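Oligogalacturonate-specific porin KdgM (Dickeya dadantii, PDB 4FQE) forms a monomeric beta-barrel porin of the outer membrane that lets oligogalacturonides through and is required for full virulence. Local coordinates at residues Val63-Tyr68 with Ser75-Phe80; Tyr94-Ala99 with Ser106-Tyr111; Arg20-His25 with Ser34-Trp39. One frame throughout, in Å; residues are numbered along the deposited sequence.

Contact 1: Val63-Tyr68 with Ser75-Phe80; sequences VASYVY and SIEPGF. With C8E ((hydroxyethyloxy)tri(ethyloxy)octane), chain H; C8E ((hydroxyethyloxy)tri(ethyloxy)octane), chain F.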
loop_
_atom_site.group_PDB
_atom_site.type_symbol
_atom_site.label_atom_id
_atom_site.label_comp_id
_atom_site.label_asym_id
_atom_site.label_seq_id
_atom_site.Cartn_x
_atom_site.Cartn_y
_atom_site.Cartn_z
ATOM N N VAL A 63 2.572 1.541 11.319
ATOM C CA VAL A 63 3.700 1.965 10.477
ATOM C C VAL A 63 4.031 3.385 10.898
ATOM O O VAL A 63 3.140 4.227 11.004
ATOM C CB VAL A 63 3.351 1.977 8.958
ATOM C CG1 VAL A 63 4.571 2.328 8.070
ATOM C CG2 VAL A 63 2.735 0.649 8.517
ATOM N N ALA A 64 5.306 3.641 11.115
ATOM C CA ALA A 64 5.849 5.001 11.228
ATOM C C ALA A 64 6.889 5.214 10.129
ATOM O O ALA A 64 7.612 4.299 9.779
ATOM C CB ALA A 64 6.476 5.210 12.608
ATOM N N SER A 65 6.914 6.408 9.537
ATOM C CA SER A 65 7.847 6.733 8.462
ATOM C C SER A 65 8.131 8.220 8.390
ATOM O O SER A 65 7.411 9.045 8.945
ATOM C CB SER A 65 7.326 6.276 7.084
ATOM O OG SER A 65 6.016 6.789 6.836
ATOM N N TYR A 66 9.210 8.546 7.670
ATOM C CA TYR A 66 9.522 9.929 7.289
ATOM C C TYR A 66 9.668 9.957 5.756
ATOM O O TYR A 66 10.391 9.140 5.197
ATOM C CB TYR A 66 10.837 10.397 7.942
ATOM C CG TYR A 66 10.702 11.407 9.073
ATOM C CD1 TYR A 66 10.947 11.036 10.414
ATOM C CD2 TYR A 66 10.320 12.728 8.822
ATOM C CE1 TYR A 66 10.818 11.946 11.463
ATOM C CE2 TYR A 66 10.159 13.640 9.872
ATOM C CZ TYR A 66 10.429 13.248 11.189
ATOM O OH TYR A 66 10.299 14.147 12.227
ATOM N N VAL A 67 9.036 10.908 5.075
ATOM C CA VAL A 67 9.374 11.140 3.685
ATOM C C VAL A 67 10.329 12.319 3.634
ATOM O O VAL A 67 9.994 13.412 4.074
ATOM C CB VAL A 67 8.165 11.443 2.784
ATOM C CG1 VAL A 67 8.662 11.689 1.360
ATOM C CG2 VAL A 67 7.151 10.288 2.767
ATOM N N TYR A 68 11.517 12.073 3.102
ATOM C CA TYR A 68 12.558 13.106 2.956
ATOM C C TYR A 68 12.633 13.509 1.485
ATOM O O TYR A 68 13.029 12.699 0.644
ATOM C CB TYR A 68 13.903 12.542 3.429
ATOM C CG TYR A 68 13.943 12.188 4.936
ATOM C CD1 TYR A 68 13.896 13.193 5.917
ATOM C CD2 TYR A 68 14.041 10.858 5.376
ATOM C CE1 TYR A 68 13.938 12.886 7.270
ATOM C CE2 TYR A 68 14.082 10.540 6.751
ATOM C CZ TYR A 68 14.040 11.556 7.683
ATOM O OH TYR A 68 14.087 11.271 9.031
ATOM N N SER A 75 12.423 11.618 -3.842
ATOM C CA SER A 75 12.257 11.524 -2.405
ATOM C C SER A 75 12.626 10.114 -1.920
ATOM O O SER A 75 12.629 9.166 -2.686
ATOM C CB SER A 75 10.814 11.876 -2.005
ATOM O OG SER A 75 9.901 10.958 -2.574
ATOM N N ILE A 76 12.996 10.002 -0.654
ATOM C CA ILE A 76 13.259 8.713 -0.042
ATOM C C ILE A 76 12.515 8.638 1.288
ATOM O O ILE A 76 12.458 9.637 2.028
ATOM C CB ILE A 76 14.756 8.472 0.178
ATOM C CG1 ILE A 76 15.362 9.604 1.005
ATOM C CG2 ILE A 76 15.454 8.343 -1.165
ATOM C CD1 ILE A 76 16.780 9.335 1.408
ATOM N N GLU A 77 11.927 7.459 1.557
ATOM C CA GLU A 77 11.055 7.200 2.720
ATOM C C GLU A 77 11.480 5.938 3.474
ATOM O O GLU A 77 11.146 4.842 3.055
ATOM C CB GLU A 77 9.592 7.050 2.271
ATOM C CG GLU A 77 8.607 6.700 3.403
ATOM C CD GLU A 77 7.207 6.374 2.891
ATOM O OE1 GLU A 77 6.344 6.024 3.708
ATOM O OE2 GLU A 77 6.949 6.448 1.678
ATOM N N PRO A 78 12.235 6.082 4.583
ATOM C CA PRO A 78 12.504 4.922 5.420
ATOM C C PRO A 78 11.297 4.700 6.303
ATOM O O PRO A 78 10.623 5.660 6.657
ATOM C CB PRO A 78 13.716 5.340 6.244
ATOM C CG PRO A 78 13.712 6.824 6.231
ATOM C CD PRO A 78 13.101 7.220 4.927
ATOM N N GLY A 79 10.997 3.458 6.627
ATOM C CA GLY A 79 9.795 3.192 7.386
ATOM C C GLY A 79 10.017 2.009 8.266
ATOM O O GLY A 79 10.877 1.195 8.005
ATOM N N PHE A 80 9.191 1.943 9.293
ATOM C CA PHE A 80 9.224 0.936 10.345
ATOM C C PHE A 80 7.802 0.413 10.467
ATOM O O PHE A 80 6.891 1.203 10.603
ATOM C CB PHE A 80 9.610 1.616 11.658
ATOM C CG PHE A 80 9.570 0.708 12.842
ATOM C CD1 PHE A 80 10.644 -0.097 13.151
ATOM C CD2 PHE A 80 8.443 0.649 13.647
ATOM C CE1 PHE A 80 10.592 -0.937 14.251
ATOM C CE2 PHE A 80 8.386 -0.197 14.746
ATOM C CZ PHE A 80 9.470 -0.998 15.026
HETATM C C1 C8E H . 14.755 -1.964 4.608
HETATM C C2 C8E H . 15.923 -1.720 5.528
HETATM C C3 C8E H . 16.450 -0.313 5.291
HETATM C C4 C8E H . 15.399 0.741 5.617
HETATM C C5 C8E H . 15.748 1.540 6.856
HETATM C C6 C8E H . 15.309 0.780 8.097
HETATM C C7 C8E H . 14.042 1.358 8.708
HETATM C C8 C8E H . 13.798 0.792 10.106
HETATM O O9 C8E H . 14.390 1.643 11.092
HETATM C C10 C8E H . 14.249 1.155 12.431
HETATM C C11 C8E H . 14.028 2.333 13.381
HETATM O O12 C8E H . 12.652 2.484 13.727
HETATM C C13 C8E H . 12.281 3.800 14.153
HETATM C C14 C8E H . 11.865 4.655 12.952
HETATM O O15 C8E H . 10.601 5.307 13.145
HETATM C C16 C8E H . 10.529 6.663 12.667
HETATM C C17 C8E H . 10.296 6.756 11.164
HETATM O O18 C8E H . 11.549 6.867 10.476
HETATM C C19 C8E H . 11.912 5.702 9.739
HETATM C C20 C8E H . 13.344 5.293 10.050
HETATM O O21 C8E H . 13.424 3.891 10.327
HETATM C C1 C8E F . 7.657 5.575 15.984
HETATM C C2 C8E F . 7.962 4.111 16.241
HETATM C C3 C8E F . 6.813 3.132 15.938
HETATM C C4 C8E F . 5.434 3.654 16.306
HETATM C C5 C8E F . 4.517 2.572 16.869
HETATM C C6 C8E F . 3.298 3.222 17.527
HETATM C C7 C8E F . 2.335 2.208 18.167
HETATM C C8 C8E F . 2.565 2.030 19.672
HETATM O O9 C8E F . 1.414 1.470 20.309
HETATM C C10 C8E F . 1.659 0.395 21.226
HETATM C C11 C8E F . 0.468 0.255 22.170
HETATM O O12 C8E F . -0.284 -0.932 21.885
HETATM C C13 C8E F . -1.699 -0.720 21.749
HETATM C C14 C8E F . -2.479 -2.037 21.830
HETATM O O15 C8E F . -1.685 -3.151 21.377
HETATM C C16 C8E F . -2.271 -3.941 20.335
HETATM C C17 C8E F . -1.175 -4.602 19.495
HETATM O O18 C8E F . -0.605 -3.632 18.605
HETATM C C19 C8E F . -0.556 -3.998 17.221
HETATM C C20 C8E F . 0.858 -3.845 16.664
HETATM O O21 C8E F . 1.825 -3.785 17.719
#
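S65 and E77 meet on one face of this antiparallel pair, while Y68 and P78 meet on the other. The strands 57-69 and 74-85 form a hairpin in the closed barrel of this porin. The face of S65, V67 and E77 turns to the barrel interior; that of A64, Y68, P78 and F80 turns outward, to detergent.

E77 stands nearly straight off its strand. Its CG is anti to the backbone N (chi1 177°) and the chain stays extended to the carboxylate. This brings OE1 to 3.5 Å from S65 CB. V67 crosses the E77 chain at a slant, with CG2 of V67 3.9 Å from CD of E77.

On the outer face, the Y68 ring turns its edge to the proline. CG of P78 lies near the ring plane, 3.8 Å from CE2 of Y68. The two side chains cross at about a right angle.

The backbone bonds are firm at both ends. A64 pairs with F80, and Y68 N reaches I76 O at 2.8 Å. The middle is slacker. Y66 N meets P78 O in a weak bond of 3.4 Å. P78 has no N-H to return. Instead, Y66 O lies 3.2 Å from CA of E77 and 3.3 Å from CD of P78.

The outer face carries two detergents. C1 of the chain F molecule touches CB of A64 at 3.6 Å, and the chain H molecule runs past P78, G79 and F80.

The E77 carboxylate also has a salt bridge to R26, another to R96 and a hydrogen bond from Y94. S65 OG bonds to R26. Such surroundings would probably keep E77 ionised, and they join side chains of strands 18-26, 57-69, 74-85 and 90-100 inside the barrel, R26 reaching past strand 31-40.

Contact 2: Tyr94-Ala99 with Ser106-Tyr111; sequences YLRGRA and SVALRY. With C8E ((hydroxyethyloxy)tri(ethyloxy)octane), chain H; C8E ((hydroxyethyloxy)tri(ethyloxy)octane), chain E.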
loop_
_atom_site.group_PDB
_atom_site.type_symbol
_atom_site.label_atom_id
_atom_site.label_comp_id
_atom_site.label_asym_id
_atom_site.label_seq_id
_atom_site.Cartn_x
_atom_site.Cartn_y
_atom_site.Cartn_z
ATOM N N TYR A 94 11.252 -0.705 5.947
ATOM C CA TYR A 94 11.360 -0.534 4.497
ATOM C C TYR A 94 12.032 0.743 4.079
ATOM O O TYR A 94 12.160 1.654 4.874
ATOM C CB TYR A 94 9.978 -0.610 3.851
ATOM C CG TYR A 94 9.022 0.517 4.198
ATOM C CD1 TYR A 94 8.056 0.366 5.208
ATOM C CD2 TYR A 94 9.066 1.729 3.517
ATOM C CE1 TYR A 94 7.153 1.388 5.497
ATOM C CE2 TYR A 94 8.186 2.755 3.824
ATOM C CZ TYR A 94 7.224 2.577 4.809
ATOM O OH TYR A 94 6.369 3.604 5.118
ATOM N N LEU A 95 12.456 0.779 2.824
ATOM C CA LEU A 95 12.939 1.997 2.169
ATOM C C LEU A 95 12.220 2.129 0.813
ATOM O O LEU A 95 12.291 1.235 -0.015
ATOM C CB LEU A 95 14.445 1.925 1.948
ATOM C CG LEU A 95 15.157 3.207 1.471
ATOM C CD1 LEU A 95 14.953 4.352 2.459
ATOM C CD2 LEU A 95 16.666 2.974 1.267
ATOM N N ARG A 96 11.511 3.235 0.623
ATOM C CA ARG A 96 10.808 3.502 -0.632
ATOM C C ARG A 96 11.399 4.750 -1.298
ATOM O O ARG A 96 11.425 5.819 -0.710
ATOM C CB ARG A 96 9.298 3.687 -0.394
ATOM C CG ARG A 96 8.514 4.038 -1.661
ATOM C CD ARG A 96 7.014 3.749 -1.559
ATOM N NE ARG A 96 6.522 4.008 -0.203
ATOM C CZ ARG A 96 5.452 3.440 0.355
ATOM N NH1 ARG A 96 5.120 3.755 1.598
ATOM N NH2 ARG A 96 4.717 2.551 -0.308
ATOM N N GLY A 97 11.873 4.603 -2.520
ATOM C CA GLY A 97 12.266 5.748 -3.327
ATOM C C GLY A 97 11.188 6.125 -4.292
ATOM O O GLY A 97 10.527 5.243 -4.861
ATOM N N ARG A 98 11.011 7.425 -4.501
ATOM C CA ARG A 98 10.009 7.925 -5.428
ATOM C C ARG A 98 10.587 8.959 -6.390
ATOM O O ARG A 98 11.360 9.833 -5.988
ATOM C CB ARG A 98 8.828 8.528 -4.664
ATOM C CG ARG A 98 7.755 9.115 -5.563
ATOM C CD ARG A 98 6.608 9.738 -4.781
ATOM N NE ARG A 98 5.581 10.238 -5.699
ATOM C CZ ARG A 98 4.495 10.932 -5.350
ATOM N NH1 ARG A 98 4.247 11.260 -4.069
ATOM N NH2 ARG A 98 3.654 11.318 -6.294
ATOM N N ALA A 99 10.209 8.853 -7.667
ATOM C CA ALA A 99 10.555 9.865 -8.673
ATOM C C ALA A 99 9.293 10.374 -9.358
ATOM O O ALA A 99 8.576 9.590 -9.954
ATOM C CB ALA A 99 11.506 9.280 -9.708
ATOM N N SER A 106 4.171 9.200 -11.634
ATOM C CA SER A 106 5.207 8.885 -10.652
ATOM C C SER A 106 5.587 7.417 -10.663
ATOM O O SER A 106 4.800 6.546 -11.057
ATOM C CB SER A 106 4.822 9.344 -9.244
ATOM O OG SER A 106 3.552 8.861 -8.880
ATOM N N VAL A 107 6.816 7.147 -10.227
ATOM C CA VAL A 107 7.319 5.788 -10.116
ATOM C C VAL A 107 7.954 5.608 -8.757
ATOM O O VAL A 107 8.566 6.522 -8.238
ATOM C CB VAL A 107 8.281 5.430 -11.262
ATOM C CG1 VAL A 107 7.545 5.513 -12.620
ATOM C CG2 VAL A 107 9.489 6.333 -11.290
ATOM N N ALA A 108 7.763 4.456 -8.140
ATOM C CA ALA A 108 8.414 4.198 -6.833
ATOM C C ALA A 108 8.973 2.801 -6.797
ATOM O O ALA A 108 8.544 1.926 -7.549
ATOM C CB ALA A 108 7.451 4.457 -5.679
ATOM N N LEU A 109 9.955 2.596 -5.938
ATOM C CA LEU A 109 10.487 1.293 -5.679
ATOM C C LEU A 109 10.659 1.180 -4.159
ATOM O O LEU A 109 11.140 2.110 -3.499
ATOM C CB LEU A 109 11.801 1.072 -6.424
ATOM C CG LEU A 109 12.405 -0.334 -6.341
ATOM C CD1 LEU A 109 11.513 -1.351 -7.024
ATOM C CD2 LEU A 109 13.813 -0.390 -6.920
ATOM N N ARG A 110 10.190 0.056 -3.626
ATOM C CA ARG A 110 10.249 -0.206 -2.183
ATOM C C ARG A 110 10.945 -1.516 -1.930
ATOM O O ARG A 110 10.569 -2.519 -2.513
ATOM C CB ARG A 110 8.837 -0.251 -1.558
ATOM C CG ARG A 110 8.881 -0.447 -0.014
ATOM C CD ARG A 110 7.476 -0.500 0.591
ATOM N NE ARG A 110 6.762 -1.641 0.017
ATOM C CZ ARG A 110 5.473 -1.897 0.171
ATOM N NH1 ARG A 110 4.713 -1.114 0.942
ATOM N NH2 ARG A 110 4.948 -2.951 -0.450
ATOM N N TYR A 111 11.944 -1.498 -1.037
ATOM C CA TYR A 111 12.558 -2.713 -0.477
ATOM C C TYR A 111 12.063 -2.891 0.960
ATOM O O TYR A 111 12.198 -1.992 1.782
ATOM C CB TYR A 111 14.091 -2.635 -0.516
ATOM C CG TYR A 111 14.788 -3.785 0.193
ATOM C CD1 TYR A 111 14.646 -5.101 -0.248
ATOM C CD2 TYR A 111 15.579 -3.553 1.298
ATOM C CE1 TYR A 111 15.272 -6.138 0.410
ATOM C CE2 TYR A 111 16.206 -4.587 1.970
ATOM C CZ TYR A 111 16.056 -5.874 1.503
ATOM O OH TYR A 111 16.686 -6.866 2.205
HETATM C C1 C8E H . 14.755 -1.964 4.608
HETATM C C2 C8E H . 15.923 -1.720 5.528
HETATM C C3 C8E H . 16.450 -0.313 5.291
HETATM C C4 C8E H . 15.399 0.741 5.617
HETATM C C5 C8E H . 15.748 1.540 6.856
HETATM C C6 C8E H . 15.309 0.780 8.097
HETATM C C7 C8E H . 14.042 1.358 8.708
HETATM C C8 C8E H . 13.798 0.792 10.106
HETATM O O9 C8E H . 14.390 1.643 11.092
HETATM C C10 C8E H . 14.249 1.155 12.431
HETATM C C11 C8E H . 14.028 2.333 13.381
HETATM O O12 C8E H . 12.652 2.484 13.727
HETATM C C13 C8E H . 12.281 3.800 14.153
HETATM C C14 C8E H . 11.865 4.655 12.952
HETATM O O15 C8E H . 10.601 5.307 13.145
HETATM C C16 C8E H . 10.529 6.663 12.667
HETATM C C17 C8E H . 10.296 6.756 11.164
HETATM O O18 C8E H . 11.549 6.867 10.476
HETATM C C19 C8E H . 11.912 5.702 9.739
HETATM C C20 C8E H . 13.344 5.293 10.050
HETATM O O21 C8E H . 13.424 3.891 10.327
HETATM C C1 C8E E . 14.952 3.979 -4.355
HETATM C C2 C8E E . 15.822 3.524 -3.199
HETATM C C3 C8E E . 15.198 2.374 -2.415
HETATM C C4 C8E E . 14.958 1.154 -3.292
HETATM C C5 C8E E . 15.571 -0.120 -2.722
HETATM C C6 C8E E . 17.105 -0.083 -2.754
HETATM C C7 C8E E . 17.810 -1.403 -3.108
HETATM C C8 C8E E . 16.947 -2.529 -3.679
HETATM O O9 C8E E . 17.717 -3.715 -3.905
HETATM C C10 C8E E . 16.975 -4.789 -4.498
HETATM C C11 C8E E . 17.293 -6.129 -3.842
HETATM O O12 C8E E . 17.143 -7.187 -4.804
HETATM C C13 C8E E . 18.346 -7.452 -5.541
HETATM C C14 C8E E . 18.065 -7.973 -6.953
HETATM O O15 C8E E . 17.023 -7.224 -7.600
HETATM C C16 C8E E . 16.137 -8.074 -8.336
HETATM C C17 C8E E . 15.121 -7.268 -9.152
HETATM O O18 C8E E . 13.981 -8.078 -9.472
HETATM C C19 C8E E . 14.260 -9.155 -10.373
HETATM C C20 C8E E . 14.345 -10.475 -9.604
HETATM O O21 C8E E . 15.596 -11.147 -9.805
#
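L95 pairs with Y111, G97 with L109 and A99 with V107, each through two backbone hydrogen bonds, in antiparallel strands at 166° to one another. The strands 90-100 and 105-116 make a beta hairpin of the porin barrel. Between these pairs lie R96 with R110 and R98 with A108, non-hydrogen-bonded pairs whose side chains face the barrel interior.

R96 and R110 rise together from that face. Both have CG anti to the backbone N, and both bend at chi3, which is 61° in R110. The chains cross at a slant and their guanidinium planes are 35° apart. CD of R110 lies over one face of the R96 guanidinium, 4.2 Å above its plane and toward the rim. NH2 of R96 and NH1 of R110 come to 3.9 Å. R96 NE is held by a salt bridge to E77, and R110 NH2 by a hydrogen bond to T135. Paired arginines on the inner wall are consistent with passage of negatively charged oligogalacturonides.

Y94 flanks the pair. Its CD2 lies 4.0 Å from CD of R110, and its hydroxyl bonds to E77.

R98 is stretched straight from CG to NE. Its end runs alongside S106, with NE 3.7 Å from S106 CB. A108 is small, and its CB sits 3.3 Å from G97 O.

The outer face is apolar and coated with detergent. L95 and Y111 touch the chain H and chain E molecules. G97 has no side chain, and the detergent tail of chain E comes down onto the backbone there, its C1 3.4 Å from CA of G97. At the far end of this face, CG2 of V107 meets CB of A99 at 3.9 Å.

Contact 3: Arg20-His25 with Ser34-Trp39; sequences RLLISH and SSEVKW. With C8E ((hydroxyethyloxy)tri(ethyloxy)octane), chain G; OCT (N-octane), chain B.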
loop_
_atom_site.group_PDB
_atom_site.type_symbol
_atom_site.label_atom_id
_atom_site.label_comp_id
_atom_site.label_asym_id
_atom_site.label_seq_id
_atom_site.Cartn_x
_atom_site.Cartn_y
_atom_site.Cartn_z
ATOM N N ARG A 20 -10.363 -4.804 5.824
ATOM C CA ARG A 20 -9.415 -3.989 6.587
ATOM C C ARG A 20 -9.918 -2.581 6.841
ATOM O O ARG A 20 -10.703 -2.032 6.070
ATOM C CB ARG A 20 -8.049 -3.939 5.875
ATOM C CG ARG A 20 -7.986 -3.066 4.619
ATOM C CD ARG A 20 -7.678 -1.597 4.914
ATOM N NE ARG A 20 -7.332 -0.820 3.710
ATOM C CZ ARG A 20 -6.192 -0.891 3.037
ATOM N NH1 ARG A 20 -5.204 -1.695 3.420
ATOM N NH2 ARG A 20 -6.041 -0.142 1.944
ATOM N N LEU A 21 -9.416 -1.956 7.901
ATOM C CA LEU A 21 -9.623 -0.550 8.094
ATOM C C LEU A 21 -8.276 0.072 8.441
ATOM O O LEU A 21 -7.700 -0.315 9.434
ATOM C CB LEU A 21 -10.569 -0.305 9.254
ATOM C CG LEU A 21 -11.175 1.095 9.231
ATOM C CD1 LEU A 21 -12.267 1.023 8.171
ATOM C CD2 LEU A 21 -11.731 1.543 10.601
ATOM N N LEU A 22 -7.854 1.039 7.641
ATOM C CA LEU A 22 -6.497 1.636 7.700
ATOM C C LEU A 22 -6.661 3.120 7.878
ATOM O O LEU A 22 -7.261 3.793 7.035
ATOM C CB LEU A 22 -5.705 1.330 6.423
ATOM C CG LEU A 22 -4.423 2.143 6.107
ATOM C CD1 LEU A 22 -3.344 1.898 7.151
ATOM C CD2 LEU A 22 -3.936 1.787 4.694
ATOM N N ILE A 23 -6.133 3.625 8.996
ATOM C CA ILE A 23 -6.191 5.021 9.316
ATOM C C ILE A 23 -4.781 5.577 9.260
ATOM O O ILE A 23 -3.877 4.998 9.850
ATOM C CB ILE A 23 -6.728 5.196 10.766
ATOM C CG1 ILE A 23 -8.006 4.385 10.972
ATOM C CG2 ILE A 23 -6.984 6.663 11.059
ATOM C CD1 ILE A 23 -8.297 4.209 12.479
ATOM N N SER A 24 -4.596 6.707 8.596
ATOM C CA SER A 24 -3.242 7.236 8.455
ATOM C C SER A 24 -3.200 8.727 8.297
ATOM O O SER A 24 -4.210 9.390 8.002
ATOM C CB SER A 24 -2.548 6.529 7.304
ATOM O OG SER A 24 -3.357 6.413 6.214
ATOM N N HIS A 25 -2.032 9.285 8.553
ATOM C CA HIS A 25 -1.834 10.701 8.343
ATOM C C HIS A 25 -0.371 10.946 8.019
ATOM O O HIS A 25 0.505 10.262 8.570
ATOM C CB HIS A 25 -2.308 11.490 9.541
ATOM C CG HIS A 25 -2.118 12.978 9.408
ATOM N ND1 HIS A 25 -2.931 13.745 8.662
ATOM C CD2 HIS A 25 -1.134 13.828 9.918
ATOM C CE1 HIS A 25 -2.511 15.027 8.698
ATOM N NE2 HIS A 25 -1.420 15.082 9.485
ATOM N N SER A 34 0.473 5.261 10.580
ATOM C CA SER A 34 -0.772 4.589 10.227
ATOM C C SER A 34 -1.053 3.453 11.184
ATOM O O SER A 34 -0.138 2.944 11.822
ATOM C CB SER A 34 -0.717 4.082 8.783
ATOM O OG SER A 34 0.188 3.013 8.618
ATOM N N SER A 35 -2.334 3.081 11.310
ATOM C CA SER A 35 -2.699 1.920 12.114
ATOM C C SER A 35 -3.774 1.169 11.298
ATOM O O SER A 35 -4.622 1.797 10.700
ATOM C CB SER A 35 -3.230 2.396 13.484
ATOM O OG SER A 35 -3.487 1.311 14.361
ATOM N N GLU A 36 -3.672 -0.147 11.212
ATOM C CA GLU A 36 -4.591 -0.917 10.386
ATOM C C GLU A 36 -5.092 -2.101 11.197
ATOM O O GLU A 36 -4.303 -2.751 11.876
ATOM C CB GLU A 36 -3.919 -1.408 9.112
ATOM C CG GLU A 36 -4.855 -2.147 8.184
ATOM C CD GLU A 36 -4.249 -2.457 6.822
ATOM O OE1 GLU A 36 -3.020 -2.235 6.606
ATOM O OE2 GLU A 36 -5.021 -2.955 5.944
ATOM N N VAL A 37 -6.394 -2.359 11.127
ATOM C CA VAL A 37 -6.970 -3.559 11.692
ATOM C C VAL A 37 -7.498 -4.390 10.530
ATOM O O VAL A 37 -8.023 -3.833 9.562
ATOM C CB VAL A 37 -8.057 -3.238 12.739
ATOM C CG1 VAL A 37 -7.432 -2.449 13.872
ATOM C CG2 VAL A 37 -9.256 -2.503 12.144
ATOM N N LYS A 38 -7.279 -5.699 10.603
ATOM C CA LYS A 38 -7.566 -6.607 9.506
ATOM C C LYS A 38 -8.309 -7.786 10.071
ATOM O O LYS A 38 -7.983 -8.240 11.157
ATOM C CB LYS A 38 -6.256 -7.100 8.855
ATOM C CG LYS A 38 -5.246 -6.017 8.515
ATOM C CD LYS A 38 -3.921 -6.606 7.996
ATOM C CE LYS A 38 -2.943 -5.518 7.629
ATOM N NZ LYS A 38 -1.588 -6.016 7.246
ATOM N N TRP A 39 -9.318 -8.253 9.338
ATOM C CA TRP A 39 -9.999 -9.494 9.651
ATOM C C TRP A 39 -10.381 -10.263 8.401
ATOM O O TRP A 39 -10.668 -9.661 7.349
ATOM C CB TRP A 39 -11.201 -9.212 10.542
ATOM C CG TRP A 39 -12.315 -8.358 9.973
ATOM C CD1 TRP A 39 -13.579 -8.782 9.553
ATOM C CD2 TRP A 39 -12.343 -6.894 9.828
ATOM N NE1 TRP A 39 -14.343 -7.720 9.137
ATOM C CE2 TRP A 39 -13.668 -6.559 9.282
ATOM C CE3 TRP A 39 -11.441 -5.872 10.066
ATOM C CZ2 TRP A 39 -14.035 -5.254 8.988
ATOM C CZ3 TRP A 39 -11.830 -4.559 9.775
ATOM C CH2 TRP A 39 -13.090 -4.262 9.232
HETATM C C1 C8E G . -14.233 3.133 7.937
HETATM C C2 C8E G . -15.088 3.245 6.696
HETATM C C3 C8E G . -14.448 4.111 5.608
HETATM C C4 C8E G . -14.223 5.549 6.065
HETATM C C5 C8E G . -15.521 6.306 6.358
HETATM C C6 C8E G . -15.653 6.745 7.819
HETATM C C7 C8E G . -15.499 8.254 7.966
HETATM C C8 C8E G . -16.155 8.776 9.247
HETATM O O9 C8E G . -16.536 10.147 9.124
HETATM C C10 C8E G . -17.751 10.267 8.384
HETATM C C11 C8E G . -18.248 11.682 8.236
HETATM O O12 C8E G . -19.001 11.784 7.017
HETATM C C13 C8E G . -20.116 10.866 6.875
HETATM C C14 C8E G . -21.433 11.508 7.276
HETATM O O15 C8E G . -22.468 10.502 7.204
HETATM C C16 C8E G . -22.523 9.617 8.322
HETATM C C17 C8E G . -22.464 8.157 7.951
HETATM O O18 C8E G . -22.068 7.422 9.113
HETATM C C19 C8E G . -21.211 6.320 8.861
HETATM C C20 C8E G . -19.843 6.587 9.457
HETATM O O21 C8E G . -19.271 5.339 9.871
HETATM C C1 OCT B . -1.007 3.920 17.121
HETATM C C2 OCT B . -0.878 4.675 15.806
HETATM C C3 OCT B . -2.192 5.373 15.442
HETATM C C4 OCT B . -2.197 5.998 14.040
HETATM C C5 OCT B . -3.332 7.002 13.853
HETATM C C6 OCT B . -3.132 7.869 12.605
HETATM C C7 OCT B . -3.526 9.317 12.862
HETATM C C8 OCT B . -2.423 10.045 13.592
#
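R20 and E36 form a salt bridge across a beta hairpin of the porin barrel, made of strands 18-26 and 31-40. The strands run almost exactly antiparallel. L21 with V37 and I23 with S35 are the hydrogen-bonded pairs.

The conformation of R20 is curled. CG sits between the backbone N and the carbonyl carbon (chi1 74°), and the chain turns again at chi2. The side chain thus wraps round OE2 of E36. CB, CG and CD of R20 lie close about this oxygen, and NH1 of R20 bonds to it at 2.8 Å. OE2 lies in the guanidinium plane, but NH1 meets it from above the carboxylate plane. The two planes are 65° apart. E36, by contrast, is extended, with CG anti to its N. CD2 of L22 lies over one face of the R20 guanidinium, near its rim, 3.8 Å above the plane. R20 NH2 has a second acid, D4, on the neighbouring strand, so acids hold the guanidinium at NH1 and at NH2.

The other branch of L22, CD1, reaches across to S34 CB at 3.8 Å. S24 and S34 stand side by side, and their CB atoms are only 3.4 Å apart, a tight fit. K38 leans away and forms a salt bridge to E83.

W39 folds back over the first strand. With chi1 at 63°, its ring lies across the backbone of R20, whose N is 4.2 Å above one ring face, toward the rim. CZ3 of W39 is 4.0 Å from N of L21.

On the outer face, CG2 of V37 packs on CB of L21 at 3.9 Å. S35, on the same face, belongs with L33 and the backbone of S34 to an n-octane site, and its CB is 3.7 Å from C3 of the octane.

From the N terminus, contact 3 comes first and joins strands 18-26 and 31-40. Contact 1 then joins 57-69 to 74-85, and contact 2 joins 90-100 to 105-116. Each closes the loop of its own hairpin before the next opens; none nests or crosses. The hairpins stand side by side in the sheet. S34 N and V63 O link contact 3 to contact 1 at 2.9 Å, and G79 N and Y94 O link contact 1 to contact 2 at 2.8 Å. Contacts 2 and 3 do not touch, and their centres are about 21 Å apart. Together the three draw on six consecutive strands of the twelve in the barrel.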